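Local coordinates for protein inositol-1,4,5-trisphosphate 5-phosphatase 1 (Schizosaccharomyces pombe, PDB 1I9Z) that removes the 5-phosphate from soluble and lipid inositol phosphates such as inositol 1,4,5-trisphosphate, and helps control phosphoinositide levels in membrane trafficking and signalling, at residues 201-206 / 283-288; 26-31 / 308-313; 127-132 / 152-157. All coordinates share one frame; numbering follows the deposited sequence.

Contact 1 of 3, residues 201-206 / 283-288; sequences YVVWFG and DRILYR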
loop_
_atom_site.group_PDB
_atom_site.type_symbol
_atom_site.label_atom_id
_atom_site.label_comp_id
_atom_site.label_asym_id
_atom_site.label_seq_id
_atom_site.Cartn_x
_atom_site.Cartn_y
_atom_site.Cartn_z
ATOM N N TYR A 201 2.567 9.091 -4.676
ATOM C CA TYR A 201 1.759 8.285 -3.762
ATOM C C TYR A 201 2.530 7.051 -3.290
ATOM O O TYR A 201 3.161 6.356 -4.114
ATOM C CB TYR A 201 0.477 7.815 -4.485
ATOM C CG TYR A 201 -0.310 8.918 -5.150
ATOM C CD1 TYR A 201 -0.698 8.807 -6.475
ATOM C CD2 TYR A 201 -0.721 10.051 -4.415
ATOM C CE1 TYR A 201 -1.484 9.766 -7.098
ATOM C CE2 TYR A 201 -1.499 11.027 -5.002
ATOM C CZ TYR A 201 -1.883 10.891 -6.342
ATOM O OH TYR A 201 -2.634 11.857 -6.955
ATOM N N VAL A 202 2.482 6.753 -1.983
ATOM C CA VAL A 202 3.142 5.562 -1.463
ATOM C C VAL A 202 2.112 4.851 -0.560
ATOM O O VAL A 202 1.479 5.522 0.291
ATOM C CB VAL A 202 4.353 5.925 -0.555
ATOM C CG1 VAL A 202 4.979 4.619 -0.020
ATOM C CG2 VAL A 202 5.400 6.769 -1.311
ATOM N N VAL A 203 1.940 3.535 -0.693
ATOM C CA VAL A 203 1.000 2.813 0.200
ATOM C C VAL A 203 1.869 1.735 0.771
ATOM O O VAL A 203 2.531 0.986 0.014
ATOM C CB VAL A 203 -0.220 2.169 -0.528
ATOM C CG1 VAL A 203 -1.061 1.361 0.484
ATOM C CG2 VAL A 203 -1.092 3.266 -1.132
ATOM N N TRP A 204 1.964 1.702 2.114
ATOM C CA TRP A 204 2.839 0.714 2.775
ATOM C C TRP A 204 1.904 -0.035 3.719
ATOM O O TRP A 204 1.226 0.581 4.544
ATOM C CB TRP A 204 3.927 1.424 3.546
ATOM C CG TRP A 204 4.996 0.597 4.137
ATOM C CD1 TRP A 204 4.958 -0.732 4.473
ATOM C CD2 TRP A 204 6.292 1.070 4.518
ATOM N NE1 TRP A 204 6.149 -1.102 5.020
ATOM C CE2 TRP A 204 6.977 -0.008 5.067
ATOM C CE3 TRP A 204 6.921 2.321 4.456
ATOM C CZ2 TRP A 204 8.305 0.106 5.566
ATOM C CZ3 TRP A 204 8.255 2.424 4.951
ATOM C CH2 TRP A 204 8.913 1.334 5.489
ATOM N N PHE A 205 1.897 -1.362 3.643
ATOM C CA PHE A 205 0.929 -2.109 4.392
ATOM C C PHE A 205 1.366 -3.536 4.684
ATOM O O PHE A 205 2.369 -3.994 4.150
ATOM C CB PHE A 205 -0.395 -2.174 3.551
ATOM C CG PHE A 205 -0.271 -3.031 2.246
ATOM C CD1 PHE A 205 -0.670 -4.373 2.249
ATOM C CD2 PHE A 205 0.239 -2.494 1.069
ATOM C CE1 PHE A 205 -0.568 -5.156 1.088
ATOM C CE2 PHE A 205 0.355 -3.245 -0.109
ATOM C CZ PHE A 205 -0.064 -4.604 -0.105
ATOM N N GLY A 206 0.576 -4.220 5.501
ATOM C CA GLY A 206 0.845 -5.634 5.791
ATOM C C GLY A 206 0.686 -5.965 7.249
ATOM O O GLY A 206 -0.072 -5.315 7.945
ATOM N N ASP A 283 -2.668 -6.111 11.287
ATOM C CA ASP A 283 -2.730 -5.863 9.804
ATOM C C ASP A 283 -3.182 -4.454 9.499
ATOM O O ASP A 283 -4.260 -4.074 9.907
ATOM C CB ASP A 283 -3.702 -6.901 9.222
ATOM C CG ASP A 283 -3.267 -8.299 9.656
ATOM O OD1 ASP A 283 -2.268 -8.794 9.076
ATOM O OD2 ASP A 283 -3.821 -8.869 10.656
ATOM N N ARG A 284 -2.352 -3.710 8.779
ATOM C CA ARG A 284 -2.647 -2.260 8.581
ATOM C C ARG A 284 -2.315 -1.802 7.200
ATOM O O ARG A 284 -1.466 -2.408 6.499
ATOM C CB ARG A 284 -1.796 -1.467 9.605
ATOM C CG ARG A 284 -1.873 -2.046 11.051
ATOM C CD ARG A 284 -3.192 -1.709 11.743
ATOM N NE ARG A 284 -3.260 -0.366 12.357
ATOM C CZ ARG A 284 -2.912 -0.125 13.634
ATOM N NH1 ARG A 284 -3.014 1.112 14.108
ATOM N NH2 ARG A 284 -2.461 -1.099 14.444
ATOM N N ILE A 285 -2.986 -0.741 6.769
ATOM C CA ILE A 285 -2.673 -0.131 5.458
ATOM C C ILE A 285 -2.531 1.355 5.735
ATOM O O ILE A 285 -3.450 1.947 6.281
ATOM C CB ILE A 285 -3.787 -0.402 4.440
ATOM C CG1 ILE A 285 -3.869 -1.913 4.192
ATOM C CG2 ILE A 285 -3.541 0.287 3.083
ATOM C CD1 ILE A 285 -5.278 -2.289 3.469
ATOM N N LEU A 286 -1.374 1.916 5.384
ATOM C CA LEU A 286 -1.046 3.339 5.596
ATOM C C LEU A 286 -0.691 3.979 4.244
ATOM O O LEU A 286 -0.173 3.268 3.358
ATOM C CB LEU A 286 0.199 3.478 6.491
ATOM C CG LEU A 286 0.103 2.690 7.808
ATOM C CD1 LEU A 286 1.475 2.879 8.506
ATOM C CD2 LEU A 286 -1.079 3.162 8.702
ATOM N N TYR A 287 -0.940 5.298 4.064
ATOM C CA TYR A 287 -0.620 5.885 2.766
ATOM C C TYR A 287 0.024 7.236 2.971
ATOM O O TYR A 287 -0.172 7.912 4.024
ATOM C CB TYR A 287 -1.876 6.032 1.876
ATOM C CG TYR A 287 -2.892 7.065 2.402
ATOM C CD1 TYR A 287 -2.850 8.398 1.974
ATOM C CD2 TYR A 287 -3.858 6.702 3.318
ATOM C CE1 TYR A 287 -3.767 9.353 2.473
ATOM C CE2 TYR A 287 -4.777 7.634 3.831
ATOM C CZ TYR A 287 -4.704 8.969 3.386
ATOM O OH TYR A 287 -5.582 9.895 3.907
ATOM N N ARG A 288 0.801 7.618 1.981
ATOM C CA ARG A 288 1.498 8.875 2.077
ATOM C C ARG A 288 1.312 9.553 0.731
ATOM O O ARG A 288 1.428 8.907 -0.327
ATOM C CB ARG A 288 2.961 8.642 2.393
ATOM C CG ARG A 288 3.657 9.958 2.582
ATOM C CD ARG A 288 5.115 9.961 2.279
ATOM N NE ARG A 288 5.921 9.876 3.475
ATOM C CZ ARG A 288 7.094 10.495 3.670
ATOM N NH1 ARG A 288 7.633 11.292 2.740
ATOM N NH2 ARG A 288 7.754 10.273 4.797
#
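The phenyl ring of F205 is approached obliquely from the neighbouring strand by I285 CG1 and R284 O, and most of the touching is done at the root of the side chain: F205 CB lies 3.5 Å from I285 CG1 and 3.1 Å from R284 O. With CG lying between the backbone N and the carbonyl carbon (chi1 68°), the ring turns away from 283-288 towards V29 and S31 of strand 20-33. Y287 touches V203 CG2 only with its CB (4.2 Å), and its ring continues to an edge-to-face meeting with Y313. Between the two aromatics, V203 CG1 reaches I285 CG2 at 3.7 Å. On the other face, the W204 indole extends clear of 283-288, forms an edge-to-face pair with F247 and hydrogen-bonds through NE1 to S165 OG, while L286 CB rests 3.6 Å from W204 O. The backbones pair antiparallel: V202-R288, W204-L286 and G206-R284 each exchange two hydrogen bonds. G206 has angles (137°, -153°) at which a CB would collide with the carbonyl O of F205, so glycine is called for. D283 OD2 bonds T260 and H306, sequence neighbours of the ligand-pocket residues Y261 and D305, and R284 forms salt bridges with E252 and D235. V203, F205 and I285, touching V29, S31 and A311 of the other sheet, line the inner face of theirs, as in the two-sheet sandwich of the DNase I-like fold.

Contact 2 of 3, residues 26-31 / 308-313; sequences KIFVAS and PIYATY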
loop_
_atom_site.group_PDB
_atom_site.type_symbol
_atom_site.label_atom_id
_atom_site.label_comp_id
_atom_site.label_asym_id
_atom_site.label_seq_id
_atom_site.Cartn_x
_atom_site.Cartn_y
_atom_site.Cartn_z
ATOM N N LYS A 26 -8.788 4.208 -9.848
ATOM C CA LYS A 26 -9.263 3.518 -8.627
ATOM C C LYS A 26 -8.280 2.393 -8.262
ATOM O O LYS A 26 -7.944 1.563 -9.111
ATOM C CB LYS A 26 -10.635 2.870 -8.865
ATOM C CG LYS A 26 -11.791 3.862 -9.128
ATOM C CD LYS A 26 -12.984 3.083 -9.704
ATOM C CE LYS A 26 -14.341 3.863 -9.642
ATOM N NZ LYS A 26 -15.219 3.427 -8.452
ATOM N N ILE A 27 -7.853 2.361 -7.004
ATOM C CA ILE A 27 -6.858 1.388 -6.571
ATOM C C ILE A 27 -7.358 0.607 -5.368
ATOM O O ILE A 27 -7.848 1.188 -4.396
ATOM C CB ILE A 27 -5.545 2.082 -6.189
ATOM C CG1 ILE A 27 -4.992 2.849 -7.399
ATOM C CG2 ILE A 27 -4.547 0.998 -5.681
ATOM C CD1 ILE A 27 -3.738 3.741 -7.081
ATOM N N PHE A 28 -7.262 -0.703 -5.441
ATOM C CA PHE A 28 -7.762 -1.600 -4.379
ATOM C C PHE A 28 -6.544 -2.255 -3.765
ATOM O O PHE A 28 -5.760 -2.906 -4.489
ATOM C CB PHE A 28 -8.650 -2.693 -4.989
ATOM C CG PHE A 28 -9.395 -3.527 -3.959
ATOM C CD1 PHE A 28 -10.745 -3.223 -3.638
ATOM C CD2 PHE A 28 -8.787 -4.637 -3.321
ATOM C CE1 PHE A 28 -11.472 -3.985 -2.716
ATOM C CE2 PHE A 28 -9.501 -5.425 -2.376
ATOM C CZ PHE A 28 -10.878 -5.078 -2.066
ATOM N N VAL A 29 -6.344 -2.075 -2.468
ATOM C CA VAL A 29 -5.185 -2.600 -1.777
ATOM C C VAL A 29 -5.668 -3.631 -0.791
ATOM O O VAL A 29 -6.556 -3.370 0.011
ATOM C CB VAL A 29 -4.381 -1.488 -1.032
ATOM C CG1 VAL A 29 -3.174 -2.114 -0.212
ATOM C CG2 VAL A 29 -3.860 -0.478 -2.010
ATOM N N ALA A 30 -5.092 -4.815 -0.891
ATOM C CA ALA A 30 -5.494 -5.955 -0.103
ATOM C C ALA A 30 -4.312 -6.633 0.572
ATOM O O ALA A 30 -3.296 -6.882 -0.060
ATOM C CB ALA A 30 -6.214 -7.017 -1.067
ATOM N N SER A 31 -4.516 -7.015 1.833
ATOM C CA SER A 31 -3.486 -7.647 2.645
ATOM C C SER A 31 -4.005 -8.883 3.397
ATOM O O SER A 31 -5.131 -8.870 3.972
ATOM C CB SER A 31 -2.913 -6.618 3.661
ATOM O OG SER A 31 -1.716 -7.134 4.181
ATOM N N PRO A 308 -8.221 -11.071 6.683
ATOM C CA PRO A 308 -7.640 -10.272 5.620
ATOM C C PRO A 308 -8.274 -8.874 5.731
ATOM O O PRO A 308 -9.360 -8.713 6.375
ATOM C CB PRO A 308 -8.072 -11.002 4.301
ATOM C CG PRO A 308 -9.323 -11.742 4.693
ATOM C CD PRO A 308 -9.287 -11.992 6.209
ATOM N N ILE A 309 -7.606 -7.871 5.152
ATOM C CA ILE A 309 -8.141 -6.494 5.167
ATOM C C ILE A 309 -7.962 -5.866 3.776
ATOM O O ILE A 309 -7.280 -6.435 2.885
ATOM C CB ILE A 309 -7.388 -5.584 6.184
ATOM C CG1 ILE A 309 -5.891 -5.566 5.874
ATOM C CG2 ILE A 309 -7.596 -6.109 7.598
ATOM C CD1 ILE A 309 -5.086 -4.435 6.634
ATOM N N TYR A 310 -8.633 -4.743 3.536
ATOM C CA TYR A 310 -8.419 -4.029 2.290
ATOM C C TYR A 310 -8.659 -2.540 2.510
ATOM O O TYR A 310 -9.280 -2.136 3.522
ATOM C CB TYR A 310 -9.327 -4.542 1.137
ATOM C CG TYR A 310 -10.799 -4.195 1.332
ATOM C CD1 TYR A 310 -11.313 -2.991 0.834
ATOM C CD2 TYR A 310 -11.622 -5.010 2.071
ATOM C CE1 TYR A 310 -12.648 -2.618 1.060
ATOM C CE2 TYR A 310 -12.966 -4.633 2.345
ATOM C CZ TYR A 310 -13.459 -3.465 1.832
ATOM O OH TYR A 310 -14.790 -3.141 2.028
ATOM N N ALA A 311 -8.186 -1.734 1.563
ATOM C CA ALA A 311 -8.432 -0.302 1.596
ATOM C C ALA A 311 -8.638 0.083 0.135
ATOM O O ALA A 311 -8.065 -0.576 -0.773
ATOM C CB ALA A 311 -7.197 0.465 2.195
ATOM N N THR A 312 -9.458 1.126 -0.111
ATOM C CA THR A 312 -9.643 1.599 -1.479
ATOM C C THR A 312 -9.233 3.074 -1.580
ATOM O O THR A 312 -9.334 3.851 -0.596
ATOM C CB THR A 312 -11.105 1.442 -1.939
ATOM O OG1 THR A 312 -11.973 2.074 -0.987
ATOM C CG2 THR A 312 -11.460 -0.003 -2.056
ATOM N N TYR A 313 -8.763 3.453 -2.756
ATOM C CA TYR A 313 -8.325 4.835 -3.010
ATOM C C TYR A 313 -8.661 5.296 -4.419
ATOM O O TYR A 313 -8.890 4.477 -5.334
ATOM C CB TYR A 313 -6.808 4.960 -2.927
ATOM C CG TYR A 313 -6.206 4.500 -1.626
ATOM C CD1 TYR A 313 -5.744 3.190 -1.453
ATOM C CD2 TYR A 313 -6.141 5.376 -0.552
ATOM C CE1 TYR A 313 -5.226 2.748 -0.208
ATOM C CE2 TYR A 313 -5.627 4.963 0.711
ATOM C CZ TYR A 313 -5.176 3.635 0.870
ATOM O OH TYR A 313 -4.671 3.220 2.055
#
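Segments 26-31 and 308-313 run antiparallel, at 164° between strand directions, with I27, V29 and S31 in hydrogen-bonded pairs with Y313, A311 and I309. They are neighbours in the six-stranded sheet of the DNase I-like α/β sandwich, joining an early and a late strand of the catalytic domain. The V29-A311 pair sits at the middle, both of its bonds 2.8 Å between V29 N and A311 O and between A311 N and V29 O. On the face of F28, A30 and Y310, the two aromatic rings lie almost parallel (planes 9° apart) but are offset along their planes, the centroids 5.0 Å apart, and barely overlap. F28 points its CG anti to its own N (chi1 -170°), which carries the ring across to the partner strand, where CZ meets Y310 CG at 3.5 Å and CD1 meets the methyl T312 CG2 at 3.7 Å. The ring also meets Y58 and touches L47 and P49. Replacing it with an alanine would probably leave the Y310 ring and the T312 methyl without their partner and open a gap beside L47. T312 OG1 is bonded by S295 N of the next strand. On the opposite face, facing the other sheet, S31 CB touches I309 CG1 and S31 OG is bonded to Q63. There too V29 CG2 comes to the edge of the Y313 ring, near its plane, 3.9 Å from CE1.

Contact 3 of 3, residues 127-132 / 152-157; sequences IKNVEG and RFDYED
R152 and N129 meet where strand 127-132 carries a beta bulge that shifts its pairing with 152-155 by one residue between K128 and E131. N129 takes a left-handed helical conformation (phi 55°, psi 45°), and R152 reaches its carbonyl: NH2 bonds N129 O at 2.9 Å, in the guanidinium plane but above the plane of the carbonyl. The arginine gets there by folding back, with chi1, chi2 and chi3 all near +60°, so that CD packs 4.0 Å from E131 CB. The same guanidinium grips D154 end-on in a salt bridge, NH1 to OD1 at 2.9 Å and NH2 to OD2 at 3.0 Å, each oxygen met from above the carboxylate plane. N129 ND2 adds a 2.9 Å bond to the anti lone pair of D154 OD2, with amide and carboxylate planes steeply crossed. This double acceptance probably fixes the carboxylate's rotation. R152 NE bonds H199, and E131 OE1 forms a salt bridge with R194. Among the apolar side chains, I127 CG2 touches F153 CD1 and, next to it, V130 CG2 touches F153 CB. Strand 127-136, hairpin partner of 147-155, is outermost in the five-stranded sheet; 158-166 lies beyond 147-155. F190, after helix 174-187, touches E131 and R152, and L105 of the six-stranded sheet packs on I127, V130 and F153.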
loop_
_atom_site.group_PDB
_atom_site.type_symbol
_atom_site.label_atom_id
_atom_site.label_comp_id
_atom_site.label_asym_id
_atom_site.label_seq_id
_atom_site.Cartn_x
_atom_site.Cartn_y
_atom_site.Cartn_z
ATOM N N ILE A 127 1.282 2.653 -18.056
ATOM C CA ILE A 127 2.212 2.234 -16.981
ATOM C C ILE A 127 3.621 2.025 -17.459
ATOM O O ILE A 127 3.839 1.256 -18.407
ATOM C CB ILE A 127 1.637 0.967 -16.302
ATOM C CG1 ILE A 127 0.362 1.392 -15.524
ATOM C CG2 ILE A 127 2.701 0.363 -15.326
ATOM C CD1 ILE A 127 -0.493 0.231 -14.940
ATOM N N LYS A 128 4.576 2.729 -16.844
ATOM C CA LYS A 128 5.947 2.657 -17.289
ATOM C C LYS A 128 6.927 2.631 -16.112
ATOM O O LYS A 128 6.539 2.961 -14.976
ATOM C CB LYS A 128 6.253 3.897 -18.160
ATOM C CG LYS A 128 5.362 3.999 -19.445
ATOM C CD LYS A 128 5.902 3.091 -20.566
ATOM C CE LYS A 128 4.898 2.951 -21.765
ATOM N NZ LYS A 128 3.789 1.955 -21.379
ATOM N N ASN A 129 8.179 2.245 -16.402
ATOM C CA ASN A 129 9.243 2.234 -15.391
ATOM C C ASN A 129 8.900 1.404 -14.132
ATOM O O ASN A 129 9.166 1.824 -12.962
ATOM C CB ASN A 129 9.571 3.678 -14.989
ATOM C CG ASN A 129 9.781 4.582 -16.219
ATOM O OD1 ASN A 129 10.528 4.206 -17.114
ATOM N ND2 ASN A 129 9.106 5.756 -16.267
ATOM N N VAL A 130 8.344 0.214 -14.362
ATOM C CA VAL A 130 8.026 -0.658 -13.266
ATOM C C VAL A 130 9.332 -1.228 -12.693
ATOM O O VAL A 130 10.156 -1.804 -13.441
ATOM C CB VAL A 130 7.153 -1.840 -13.726
ATOM C CG1 VAL A 130 6.856 -2.714 -12.561
ATOM C CG2 VAL A 130 5.844 -1.361 -14.414
ATOM N N GLU A 131 9.521 -1.091 -11.365
ATOM C CA GLU A 131 10.700 -1.597 -10.699
ATOM C C GLU A 131 10.316 -2.302 -9.434
ATOM O O GLU A 131 9.267 -1.982 -8.837
ATOM C CB GLU A 131 11.688 -0.467 -10.371
ATOM C CG GLU A 131 12.109 0.268 -11.679
ATOM C CD GLU A 131 12.969 1.523 -11.453
ATOM O OE1 GLU A 131 13.258 1.865 -10.313
ATOM O OE2 GLU A 131 13.321 2.186 -12.441
ATOM N N GLY A 132 11.118 -3.279 -9.024
ATOM C CA GLY A 132 10.785 -3.944 -7.775
ATOM C C GLY A 132 12.015 -4.203 -6.951
ATOM O O GLY A 132 13.142 -4.253 -7.500
ATOM N N ARG A 152 7.161 -0.266 -7.674
ATOM C CA ARG A 152 6.793 1.100 -7.997
ATOM C C ARG A 152 6.642 1.196 -9.519
ATOM O O ARG A 152 7.077 0.309 -10.283
ATOM C CB ARG A 152 7.858 2.080 -7.478
ATOM C CG ARG A 152 9.314 1.986 -8.170
ATOM C CD ARG A 152 9.402 2.660 -9.567
ATOM N NE ARG A 152 9.052 4.086 -9.477
ATOM C CZ ARG A 152 8.661 4.868 -10.492
ATOM N NH1 ARG A 152 8.330 6.142 -10.233
ATOM N NH2 ARG A 152 8.631 4.412 -11.757
ATOM N N PHE A 153 5.963 2.252 -9.957
ATOM C CA PHE A 153 5.765 2.441 -11.381
ATOM C C PHE A 153 5.206 3.853 -11.613
ATOM O O PHE A 153 4.722 4.535 -10.671
ATOM C CB PHE A 153 4.810 1.357 -11.969
ATOM C CG PHE A 153 3.422 1.308 -11.355
ATOM C CD1 PHE A 153 2.406 2.114 -11.843
ATOM C CD2 PHE A 153 3.142 0.460 -10.272
ATOM C CE1 PHE A 153 1.116 2.094 -11.273
ATOM C CE2 PHE A 153 1.866 0.412 -9.681
ATOM C CZ PHE A 153 0.843 1.221 -10.171
ATOM N N ASP A 154 5.269 4.298 -12.859
ATOM C CA ASP A 154 4.678 5.600 -13.150
ATOM C C ASP A 154 3.409 5.266 -13.897
ATOM O O ASP A 154 3.386 4.305 -14.689
ATOM C CB ASP A 154 5.616 6.430 -14.033
ATOM C CG ASP A 154 6.827 6.808 -13.320
ATOM O OD1 ASP A 154 6.677 7.415 -12.249
ATOM O OD2 ASP A 154 7.946 6.506 -13.767
ATOM N N TYR A 155 2.344 6.011 -13.596
ATOM C CA TYR A 155 1.067 5.893 -14.302
ATOM C C TYR A 155 1.004 7.290 -14.972
ATOM O O TYR A 155 0.772 8.337 -14.330
ATOM C CB TYR A 155 -0.096 5.611 -13.366
ATOM C CG TYR A 155 -1.359 5.272 -14.126
ATOM C CD1 TYR A 155 -1.926 3.998 -14.031
ATOM C CD2 TYR A 155 -1.998 6.223 -14.937
ATOM C CE1 TYR A 155 -3.073 3.672 -14.698
ATOM C CE2 TYR A 155 -3.180 5.901 -15.636
ATOM C CZ TYR A 155 -3.699 4.625 -15.509
ATOM O OH TYR A 155 -4.821 4.250 -16.184
ATOM N N GLU A 156 1.231 7.271 -16.287
ATOM C CA GLU A 156 1.406 8.514 -17.037
ATOM C C GLU A 156 2.554 9.232 -16.308
ATOM O O GLU A 156 3.598 8.618 -16.088
ATOM C CB GLU A 156 0.116 9.337 -17.084
ATOM C CG GLU A 156 -1.001 8.693 -17.900
ATOM C CD GLU A 156 -0.702 8.422 -19.404
ATOM O OE1 GLU A 156 0.297 8.882 -19.979
ATOM O OE2 GLU A 156 -1.506 7.704 -20.010
ATOM N N ASP A 157 2.394 10.498 -15.898
ATOM C CA ASP A 157 3.505 11.160 -15.238
ATOM C C ASP A 157 3.384 11.216 -13.710
ATOM O O ASP A 157 3.972 12.087 -13.061
ATOM C CB ASP A 157 3.680 12.580 -15.778
ATOM C CG ASP A 157 4.035 12.595 -17.271
ATOM O OD1 ASP A 157 3.141 12.607 -18.115
ATOM O OD2 ASP A 157 5.228 12.563 -17.582
#

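How the contacts relate
Contacts 1 and 2 lie in different sheets that face each other, their centres about 10 Å apart, and they touch: I285 CG2 is 3.3 Å from Y313 OH, and F205 CE1 is 3.4 Å from A30 O. Contact 3 shares the five-stranded sheet with contact 1 but belongs to its other edge, with centres about 18 Å apart and nearest atoms about 7 Å; it lies about 19 Å from contact 2 between centres. Along the chain, contact 2 encloses both others, and contact 3 closes before contact 1 opens. The bound inositol 1,4-bisphosphate and calcium ion are each about 10 Å from the side chain of D283, and the calcium about 13 Å from that of S31.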